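Local structure of PHOX (Pseudomonas fluorescens, 4A9V) at residues M383-W388 with C400-N405; F270-A276 with V287-E293; G416-P420 with A445-F449. The protein catalyses the hydrolysis of phosphate monoesters as an alkaline phosphatase, using a cofactor of iron and calcium held in a beta-propeller. One frame throughout, in Å; residues are numbered along the deposited sequence. Where two conformers were deposited one is given.

Contact 1 (M383-W388 with C400-N405); sequences MDRPEW and CTLTNN. With CA (calcium ion), chain R; CA (calcium ion), chain Q; FEO (mu-oxo-diiron), chain S.
E387 and T401 face each other near the open end of the antiparallel hairpin 386-391/398-402. E387 N donates to T401 O at 2.9 Å, and T401 N donates to W388 O. P386 and L402 form a non-hydrogen-bonded pair. Beyond it T403 N reaches back to R385 O.

The metal bonds belong to E387. Its OE1 and OE2 both bind one calcium, each at 2.5 Å. OE2 also binds FE2 of the diiron group at 2.2 Å and, at longer range, the second calcium. E387 OE2 thus touches three metals, which probably fixes the rotation of the carboxylate. E273, D292 and E194 share the iron with E387; D479 and D494 share its calcium ions.

Polar side chains hold the loop end. N405 ND2 donates to D384 OD1 at 3.0 Å from above the carboxylate plane, and the amide and carboxylate planes stand 88° apart. N405 ND2 also bonds Q413 OE1, and R408 forms a salt bridge with D384 OD1. In the conformer given, R385 NH1 makes a weak bond to N404 OD1, while R385 NE pairs with D292. N404 has its strongest polar partner in S477. A water accepts from both R385 NH1 and N404 ND2.

Methyl groups pack against flat and apolar neighbours. T403 CG2 sits over the centre of the R385 guanidinium, 3.4 Å from R385 CZ. T403 chi1 of -164° turns OG1 toward P478 O and leaves CG2 to cover that face. M383 CE meets L402 CD1 at 3.9 Å.

In the sheet, 386-391 is an outermost strand and 398-402 pairs on its other side with strand 428-434. M383, P386 and C400 pack on I298 of strand 296-303.

Contact 2 (F270-A276 with V287-E293); sequences FKHENAA and VYMGDDE. With CA (calcium ion), chain Q; FEO (mu-oxo-diiron), chain S.
A276 and Y288 form an antiparallel hydrogen-bonded pair where 270-276 leads into strand 276-279 of the beta-propeller protein. A276 N donates to Y288 O at 2.9 Å, nearly straight at 176°, and Y288 N returns the bond to A276 O. Toward the metals the backbones are bridged again: E273 N donates to G290 O, and D292 N to K271 O. The register shifts by one residue between these two places. A water bridges N274 N and G290 N there. K271 and D292 each centre an inverse gamma turn.

D291 OD1 takes the K271 N-H, with K271 N 2.9 Å from D291 OD1 and above the carboxylate plane, and OD2 pairs with R372. With an alanine here, K271 N and R372 would probably each lose a partner, and the contact of the carboxylate with F270 CB would go. At the edge of the F270 ring lie M289 CB and G290 O. M289 SD lies at the edge of the H272 ring, 3.7 Å from H272 CE1. K271 runs out extended to a salt bridge, K271 NZ to E293 OE1 at 3.0 Å; its NZ also bonds to Y216 O.

E273 and D292 carry the metals. E273 bends at chi2 (93°), and its two oxygens divide: E273 OE2 binds calcium at 2.3 Å, while OE1 turns to the diiron group. D292 OD1 pairs with R385 NE. E273 OE1 and D292 OD2 each lie 2.0 Å from FE2.

Contact 3 (G416-P420 with A445-F449); sequences GGPNP and AWDLF
W446 lies against a type II' beta turn, G416 to N419, in the loop between strands 398-402 and 428-434. The tryptophan belongs to strand 443-451 of the propeller protein's sheet. The turn is closed by N419 N to G416 O and by G416 N to N419 O.

The W446 side chain leaves the strand from CB toward the turn. At CG it takes the position between the backbone N and the carbonyl carbon (chi1 67°). This carries the six-membered ring against G417 and P418. On one side of the indole, NE1 donates to D330 OD1, a bond that should help fix the ring's rotation. On the other, CE3 comes near P418 CB. Further out, W446 CZ2 meets P418 CD at 3.8 Å, and CZ3 meets P418 N and CA. The far corner reaches the peptide link itself, with W446 CH2 3.4 Å from G417 C. P418 CD stands over the ring face, 4.1 Å from the centroid of the W446 six-membered ring and 22° off its normal, a CH-pi contact. F329 meets the same tryptophan edge-to-face.

G417 has positive phi, which favours glycine. A CB there would also clash with P418 CD.

L448, two residues on, points to the same side of the strand as W446. Its two methyls part between two prolines. L448 CD2 lies against P418, near CB and O. P418 O itself accepts from Q428 NE2. The contact is made by carbon packing, partly against the backbone. L448 CD1 reaches the P420 ring and stands 3.8 Å from P420 CD.

Along the chain contact 2 closes first, contact 1 follows, and contact 3 comes last. All three reach one large antiparallel sheet, with strands 276-279 and 386-391 as its outermost members. Contacts 1 and 2 have centres about 10 Å apart and meet at the metal cluster. There R385 NE forms a salt bridge with D292 OD1, which is consistent with R385 positioning D292 as an iron ligand. Contacts 1 and 2 thus bring ligands from segments far apart in sequence to one metal site. Contact 3 lies about 12 Å from contact 1 and 18 Å from contact 2, between centres. It touches contact 1 through N419 and P418, and lies away from the metals.

Contact 1 (M383-W388 with C400-N405)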
loop_
_atom_site.group_PDB
_atom_site.type_symbol
_atom_site.label_atom_id
_atom_site.label_comp_id
_atom_site.label_asym_id
_atom_site.label_seq_id
_atom_site.Cartn_x
_atom_site.Cartn_y
_atom_site.Cartn_z
ATOM N N MET A 383 8.102 11.138 10.359
ATOM C CA MET A 383 8.463 11.090 8.944
ATOM C C MET A 383 7.411 11.750 8.050
ATOM O O MET A 383 6.227 11.831 8.395
ATOM C CB MET A 383 8.666 9.640 8.499
ATOM C CG MET A 383 9.718 8.880 9.299
ATOM S SD MET A 383 11.370 9.598 9.275
ATOM C CE MET A 383 11.879 9.213 7.605
ATOM N N ASP A 384 7.847 12.113 6.843
ATOM C CA ASP A 384 6.969 12.695 5.822
ATOM C C ASP A 384 6.177 11.605 5.069
ATOM O O ASP A 384 6.434 11.333 3.895
ATOM C CB ASP A 384 7.788 13.496 4.797
ATOM C CG ASP A 384 8.375 14.791 5.339
ATOM O OD1 ASP A 384 8.057 15.185 6.482
ATOM O OD2 ASP A 384 9.116 15.429 4.551
ATOM N N ARG A 385 5.178 11.036 5.736
ATOM C CA ARG A 385 4.249 10.082 5.120
ATOM C C ARG A 385 4.952 8.930 4.415
ATOM O O ARG A 385 4.906 8.803 3.186
ATOM C CB ARG A 385 3.297 10.777 4.156
ATOM C CG ARG A 385 2.360 11.761 4.824
ATOM C CD ARG A 385 1.330 12.254 3.833
ATOM N NE ARG A 385 0.527 11.142 3.350
ATOM C CZ ARG A 385 -0.102 11.127 2.185
ATOM N NH1 ARG A 385 -0.268 12.261 1.519
ATOM N NH2 ARG A 385 -0.694 10.015 1.766
ATOM N N PRO A 386 5.510 8.002 5.197
ATOM C CA PRO A 386 6.013 6.766 4.612
ATOM C C PRO A 386 4.927 6.009 3.874
ATOM O O PRO A 386 3.865 5.737 4.439
ATOM C CB PRO A 386 6.497 5.965 5.827
ATOM C CG PRO A 386 6.608 6.941 6.944
ATOM C CD PRO A 386 5.598 8.003 6.666
ATOM N N GLU A 387 5.190 5.683 2.615
ATOM C CA GLU A 387 4.316 4.784 1.881
ATOM C C GLU A 387 5.081 3.497 1.568
ATOM O O GLU A 387 5.468 2.800 2.504
ATOM C CB GLU A 387 3.630 5.488 0.705
ATOM C CG GLU A 387 2.605 6.503 1.211
ATOM C CD GLU A 387 1.599 6.948 0.160
ATOM O OE1 GLU A 387 1.962 7.818 -0.658
ATOM O OE2 GLU A 387 0.434 6.467 0.162
ATOM N N TRP A 388 5.273 3.127 0.309
ATOM C CA TRP A 388 5.804 1.791 0.033
ATOM C C TRP A 388 7.277 1.665 0.352
ATOM O O TRP A 388 8.070 2.584 0.131
ATOM C CB TRP A 388 5.608 1.413 -1.427
ATOM C CG TRP A 388 4.182 1.180 -1.825
ATOM C CD1 TRP A 388 3.084 1.999 -1.603
ATOM C CD2 TRP A 388 3.726 0.177 -2.773
ATOM N NE1 TRP A 388 2.002 1.554 -2.313
ATOM C CE2 TRP A 388 2.341 0.492 -3.074
ATOM C CE3 TRP A 388 4.343 -0.860 -3.460
ATOM C CZ2 TRP A 388 1.605 -0.238 -3.991
ATOM C CZ3 TRP A 388 3.595 -1.568 -4.404
ATOM C CH2 TRP A 388 2.263 -1.258 -4.663
ATOM N N CYS A 400 12.162 3.611 0.523
ATOM C CA CYS A 400 10.876 3.970 1.100
ATOM C C CYS A 400 10.466 5.328 0.545
ATOM O O CYS A 400 11.221 6.299 0.642
ATOM C CB CYS A 400 11.017 4.078 2.624
ATOM S SG CYS A 400 9.496 4.488 3.509
ATOM N N THR A 401 9.258 5.419 0.003
ATOM C CA THR A 401 8.748 6.722 -0.386
ATOM C C THR A 401 8.268 7.493 0.842
ATOM O O THR A 401 7.705 6.921 1.785
ATOM C CB THR A 401 7.619 6.603 -1.417
ATOM O OG1 THR A 401 6.615 5.726 -0.909
ATOM C CG2 THR A 401 8.143 6.085 -2.742
ATOM N N LEU A 402 8.550 8.786 0.831
ATOM C CA LEU A 402 8.035 9.729 1.808
ATOM C C LEU A 402 7.258 10.748 0.987
ATOM O O LEU A 402 7.850 11.586 0.290
ATOM C CB LEU A 402 9.204 10.381 2.557
ATOM C CG LEU A 402 10.125 9.434 3.341
ATOM C CD1 LEU A 402 11.311 10.198 3.915
ATOM C CD2 LEU A 402 9.334 8.762 4.456
ATOM N N THR A 403 5.954 10.523 0.870
ATOM C CA THR A 403 5.253 10.994 -0.307
ATOM C C THR A 403 5.130 12.525 -0.345
ATOM O O THR A 403 5.215 13.129 -1.411
ATOM C CB THR A 403 3.898 10.273 -0.485
ATOM O OG1 THR A 403 3.441 10.481 -1.823
ATOM C CG2 THR A 403 2.837 10.753 0.483
ATOM N N ASN A 404 4.923 13.128 0.825
ATOM C CA ASN A 404 4.889 14.579 1.017
ATOM C C ASN A 404 4.562 14.843 2.491
ATOM O O ASN A 404 4.311 13.902 3.256
ATOM C CB ASN A 404 3.872 15.257 0.082
ATOM C CG ASN A 404 2.500 14.617 0.131
ATOM O OD1 ASN A 404 1.860 14.555 1.184
ATOM N ND2 ASN A 404 2.013 14.181 -1.032
ATOM N N ASN A 405 4.640 16.100 2.914
ATOM C CA ASN A 405 4.201 16.484 4.250
ATOM C C ASN A 405 4.099 17.990 4.349
ATOM O O ASN A 405 5.065 18.682 4.674
ATOM C CB ASN A 405 5.159 15.959 5.317
ATOM C CG ASN A 405 4.693 16.276 6.719
ATOM O OD1 ASN A 405 3.624 16.851 6.913
ATOM N ND2 ASN A 405 5.441 15.806 7.709
HETATM CA CA CA R . -0.388 8.191 -1.523
HETATM CA CA CA Q . -0.544 4.529 -1.624
HETATM FE FE1 FEO S . -3.414 3.751 0.512
HETATM FE FE2 FEO S . -0.767 5.621 1.760
HETATM O O FEO S . -1.926 5.004 0.345
HETATM O O HOH W 1 -0.419 12.703 -1.699
HETATM O O HOH W 2 -2.389 8.381 -0.221
HETATM O O HOH W 3 -0.800 2.067 -2.061
HETATM O O HOH W 4 -3.245 3.671 -1.640
HETATM O O HOH W 5 -0.899 4.240 -4.071
HETATM O O HOH W 6 -2.246 6.482 -2.066
#

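Contact 2 (F270-A276 with V287-E293)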
loop_
_atom_site.group_PDB
_atom_site.type_symbol
_atom_site.label_atom_id
_atom_site.label_comp_id
_atom_site.label_asym_id
_atom_site.label_seq_id
_atom_site.Cartn_x
_atom_site.Cartn_y
_atom_site.Cartn_z
ATOM N N PHE A 270 -1.366 0.118 13.035
ATOM C CA PHE A 270 -1.147 1.473 12.543
ATOM C C PHE A 270 -1.701 1.508 11.113
ATOM O O PHE A 270 -2.420 0.589 10.715
ATOM C CB PHE A 270 0.335 1.936 12.663
ATOM C CG PHE A 270 1.362 0.967 12.113
ATOM C CD1 PHE A 270 1.775 1.046 10.791
ATOM C CD2 PHE A 270 2.079 0.147 12.975
ATOM C CE1 PHE A 270 2.813 0.262 10.324
ATOM C CE2 PHE A 270 3.114 -0.635 12.515
ATOM C CZ PHE A 270 3.503 -0.557 11.198
ATOM N N LYS A 271 -1.501 2.611 10.401
ATOM C CA LYS A 271 -2.082 2.758 9.075
ATOM C C LYS A 271 -1.103 2.202 8.031
ATOM O O LYS A 271 -0.313 2.927 7.422
ATOM C CB LYS A 271 -2.498 4.209 8.832
ATOM C CG LYS A 271 -3.539 4.639 9.841
ATOM C CD LYS A 271 -4.137 6.010 9.602
ATOM C CE LYS A 271 -5.018 6.386 10.781
ATOM N NZ LYS A 271 -5.591 7.752 10.664
ATOM N N HIS A 272 -1.076 0.874 7.956
ATOM C CA HIS A 272 -0.072 0.154 7.177
ATOM C C HIS A 272 -0.203 0.445 5.704
ATOM O O HIS A 272 -1.263 0.212 5.124
ATOM C CB HIS A 272 -0.263 -1.347 7.363
ATOM C CG HIS A 272 0.099 -1.855 8.728
ATOM N ND1 HIS A 272 1.351 -2.268 9.030
ATOM C CD2 HIS A 272 -0.673 -2.082 9.853
ATOM C CE1 HIS A 272 1.376 -2.721 10.291
ATOM N NE2 HIS A 272 0.146 -2.607 10.797
ATOM N N GLU A 273 0.909 0.791 5.057
ATOM C CA GLU A 273 0.940 0.923 3.601
ATOM C C GLU A 273 1.276 -0.422 2.954
ATOM O O GLU A 273 0.405 -1.068 2.377
ATOM C CB GLU A 273 1.921 1.997 3.161
ATOM C CG GLU A 273 1.889 2.222 1.655
ATOM C CD GLU A 273 0.954 3.333 1.222
ATOM O OE1 GLU A 273 0.544 4.134 2.101
ATOM O OE2 GLU A 273 0.669 3.415 -0.001
ATOM N N ASN A 274 2.536 -0.849 3.033
ATOM C CA ASN A 274 2.932 -2.160 2.513
ATOM C C ASN A 274 3.807 -2.910 3.510
ATOM O O ASN A 274 4.009 -2.482 4.644
ATOM C CB ASN A 274 3.547 -2.081 1.088
ATOM C CG ASN A 274 5.059 -1.912 1.081
ATOM O OD1 ASN A 274 5.638 -1.253 1.947
ATOM N ND2 ASN A 274 5.694 -2.393 0.016
ATOM N N ALA A 275 4.252 -4.089 3.095
ATOM C CA ALA A 275 4.992 -4.990 3.963
ATOM C C ALA A 275 6.097 -5.634 3.130
ATOM O O ALA A 275 5.837 -6.468 2.272
ATOM C CB ALA A 275 4.060 -6.046 4.537
ATOM N N ALA A 276 7.312 -5.126 3.289
ATOM C CA ALA A 276 8.438 -5.497 2.433
ATOM C C ALA A 276 9.235 -6.621 3.075
ATOM O O ALA A 276 9.805 -6.443 4.150
ATOM C CB ALA A 276 9.338 -4.294 2.195
ATOM N N VAL A 287 10.166 -7.937 7.998
ATOM C CA VAL A 287 9.101 -7.208 7.312
ATOM C C VAL A 287 9.224 -5.720 7.627
ATOM O O VAL A 287 9.035 -5.309 8.770
ATOM C CB VAL A 287 7.702 -7.704 7.732
ATOM C CG1 VAL A 287 6.643 -7.051 6.858
ATOM C CG2 VAL A 287 7.612 -9.225 7.682
ATOM N N TYR A 288 9.615 -4.920 6.637
ATOM C CA TYR A 288 9.666 -3.460 6.798
ATOM C C TYR A 288 8.304 -2.854 6.461
ATOM O O TYR A 288 7.659 -3.269 5.494
ATOM C CB TYR A 288 10.735 -2.847 5.881
ATOM C CG TYR A 288 12.152 -3.269 6.193
ATOM C CD1 TYR A 288 12.851 -2.685 7.234
ATOM C CD2 TYR A 288 12.821 -4.175 5.385
ATOM C CE1 TYR A 288 14.168 -3.024 7.489
ATOM C CE2 TYR A 288 14.138 -4.527 5.631
ATOM C CZ TYR A 288 14.818 -3.928 6.674
ATOM O OH TYR A 288 16.132 -4.253 6.938
ATOM N N MET A 289 7.861 -1.879 7.253
ATOM C CA MET A 289 6.493 -1.376 7.184
ATOM C C MET A 289 6.443 0.128 7.431
ATOM O O MET A 289 6.889 0.599 8.475
ATOM C CB MET A 289 5.634 -2.062 8.245
ATOM C CG MET A 289 5.437 -3.545 8.009
ATOM S SD MET A 289 4.548 -4.356 9.352
ATOM C CE MET A 289 5.808 -4.349 10.630
ATOM N N GLY A 290 5.721 0.844 6.576
ATOM C CA GLY A 290 5.457 2.262 6.783
ATOM C C GLY A 290 4.064 2.502 7.343
ATOM O O GLY A 290 3.132 1.746 7.065
ATOM N N ASP A 291 3.934 3.574 8.125
ATOM C CA ASP A 291 2.662 4.085 8.646
ATOM C C ASP A 291 2.350 5.401 7.938
ATOM O O ASP A 291 3.020 6.404 8.182
ATOM C CB ASP A 291 2.817 4.321 10.158
ATOM C CG ASP A 291 1.544 4.738 10.840
ATOM O OD1 ASP A 291 0.465 4.734 10.207
ATOM O OD2 ASP A 291 1.610 5.014 12.063
ATOM N N ASP A 292 1.412 5.382 6.990
ATOM C CA ASP A 292 1.201 6.550 6.139
ATOM C C ASP A 292 0.305 7.578 6.813
ATOM O O ASP A 292 -0.910 7.611 6.626
ATOM C CB ASP A 292 0.654 6.168 4.769
ATOM C CG ASP A 292 0.403 7.377 3.899
ATOM O OD1 ASP A 292 0.816 8.488 4.295
ATOM O OD2 ASP A 292 -0.193 7.219 2.814
ATOM N N GLU A 293 0.941 8.468 7.562
ATOM C CA GLU A 293 0.301 9.670 8.054
ATOM C C GLU A 293 1.408 10.683 8.305
ATOM O O GLU A 293 2.553 10.305 8.561
ATOM C CB GLU A 293 -0.487 9.360 9.328
ATOM C CG GLU A 293 -1.319 10.523 9.833
ATOM C CD GLU A 293 -2.322 10.138 10.906
ATOM O OE1 GLU A 293 -2.836 8.999 10.911
ATOM O OE2 GLU A 293 -2.634 11.020 11.734
HETATM CA CA CA Q . -0.544 4.529 -1.624
HETATM FE FE1 FEO S . -3.414 3.751 0.512
HETATM FE FE2 FEO S . -0.767 5.621 1.760
HETATM O O FEO S . -1.926 5.004 0.345
HETATM O O HOH W 7 2.885 -1.192 6.873
HETATM O O HOH W 8 5.040 0.483 3.920
HETATM O O HOH W 4 -3.245 3.671 -1.640
HETATM O O HOH W 3 -0.800 2.067 -2.061
HETATM O O HOH W 5 -0.899 4.240 -4.071
HETATM O O HOH W 6 -2.246 6.482 -2.066
HETATM O O HOH W 9 -4.531 5.711 0.266
#

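Contact 3 (G416-P420 with A445-F449)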
loop_
_atom_site.group_PDB
_atom_site.type_symbol
_atom_site.label_atom_id
_atom_site.label_comp_id
_atom_site.label_asym_id
_atom_site.label_seq_id
_atom_site.Cartn_x
_atom_site.Cartn_y
_atom_site.Cartn_z
ATOM N N GLY A 416 14.832 18.436 9.010
ATOM C CA GLY A 416 16.176 17.899 9.103
ATOM C C GLY A 416 16.281 16.486 8.570
ATOM O O GLY A 416 15.275 15.800 8.382
ATOM N N GLY A 417 17.512 16.018 8.420
ATOM C CA GLY A 417 17.757 14.622 8.082
ATOM C C GLY A 417 17.019 14.214 6.822
ATOM O O GLY A 417 17.092 14.906 5.804
ATOM N N PRO A 418 16.250 13.120 6.895
ATOM C CA PRO A 418 15.572 12.621 5.706
ATOM C C PRO A 418 14.274 13.359 5.375
ATOM O O PRO A 418 13.581 12.973 4.428
ATOM C CB PRO A 418 15.306 11.161 6.057
ATOM C CG PRO A 418 15.146 11.169 7.547
ATOM C CD PRO A 418 16.158 12.174 8.022
ATOM N N ASN A 419 13.969 14.408 6.150
ATOM C CA ASN A 419 12.803 15.270 5.923
ATOM C C ASN A 419 13.269 16.736 5.803
ATOM O O ASN A 419 13.101 17.530 6.732
ATOM C CB ASN A 419 11.777 15.101 7.051
ATOM C CG ASN A 419 11.396 13.643 7.281
ATOM O OD1 ASN A 419 10.648 13.053 6.502
ATOM N ND2 ASN A 419 11.881 13.068 8.379
ATOM N N PRO A 420 13.916 17.080 4.673
ATOM C CA PRO A 420 14.768 18.276 4.620
ATOM C C PRO A 420 14.065 19.592 4.257
ATOM O O PRO A 420 14.738 20.619 4.165
ATOM C CB PRO A 420 15.777 17.919 3.536
ATOM C CG PRO A 420 15.009 17.032 2.614
ATOM C CD PRO A 420 14.194 16.171 3.548
ATOM N N ALA A 445 22.955 2.842 7.453
ATOM C CA ALA A 445 23.263 4.101 6.795
ATOM C C ALA A 445 22.087 4.478 5.897
ATOM O O ALA A 445 21.553 3.629 5.202
ATOM C CB ALA A 445 24.526 3.937 5.968
ATOM N N TRP A 446 21.713 5.751 5.879
ATOM C CA TRP A 446 20.626 6.210 5.018
ATOM C C TRP A 446 21.069 7.327 4.106
ATOM O O TRP A 446 22.031 8.053 4.395
ATOM C CB TRP A 446 19.400 6.616 5.846
ATOM C CG TRP A 446 19.607 7.831 6.715
ATOM C CD1 TRP A 446 19.967 7.855 8.050
ATOM C CD2 TRP A 446 19.476 9.232 6.326
ATOM N NE1 TRP A 446 20.072 9.149 8.503
ATOM C CE2 TRP A 446 19.803 10.018 7.508
ATOM C CE3 TRP A 446 19.178 9.884 5.145
ATOM C CZ2 TRP A 446 19.884 11.402 7.468
ATOM C CZ3 TRP A 446 19.233 11.275 5.124
ATOM C CH2 TRP A 446 19.606 12.013 6.250
ATOM N N ASP A 447 20.366 7.476 2.988
ATOM C CA ASP A 447 20.547 8.626 2.098
ATOM C C ASP A 447 19.228 8.919 1.399
ATOM O O ASP A 447 18.361 8.055 1.308
ATOM C CB ASP A 447 21.679 8.383 1.072
ATOM C CG ASP A 447 21.310 7.365 -0.008
ATOM O OD1 ASP A 447 21.164 6.166 0.322
ATOM O OD2 ASP A 447 21.201 7.758 -1.193
ATOM N N LEU A 448 19.060 10.150 0.927
ATOM C CA LEU A 448 17.905 10.452 0.076
ATOM C C LEU A 448 18.253 10.180 -1.385
ATOM O O LEU A 448 18.979 10.935 -2.036
ATOM C CB LEU A 448 17.396 11.871 0.265
ATOM C CG LEU A 448 16.723 12.147 1.618
ATOM C CD1 LEU A 448 16.118 13.544 1.644
ATOM C CD2 LEU A 448 15.670 11.107 1.976
ATOM N N PHE A 449 17.715 9.077 -1.893
ATOM C CA PHE A 449 17.933 8.656 -3.271
ATOM C C PHE A 449 17.422 9.692 -4.275
ATOM O O PHE A 449 18.049 9.916 -5.304
ATOM C CB PHE A 449 17.245 7.302 -3.502
ATOM C CG PHE A 449 17.345 6.808 -4.912
ATOM C CD1 PHE A 449 18.561 6.406 -5.432
ATOM C CD2 PHE A 449 16.246 6.830 -5.751
ATOM C CE1 PHE A 449 18.686 6.048 -6.759
ATOM C CE2 PHE A 449 16.352 6.412 -7.064
ATOM C CZ PHE A 449 17.584 6.052 -7.579
#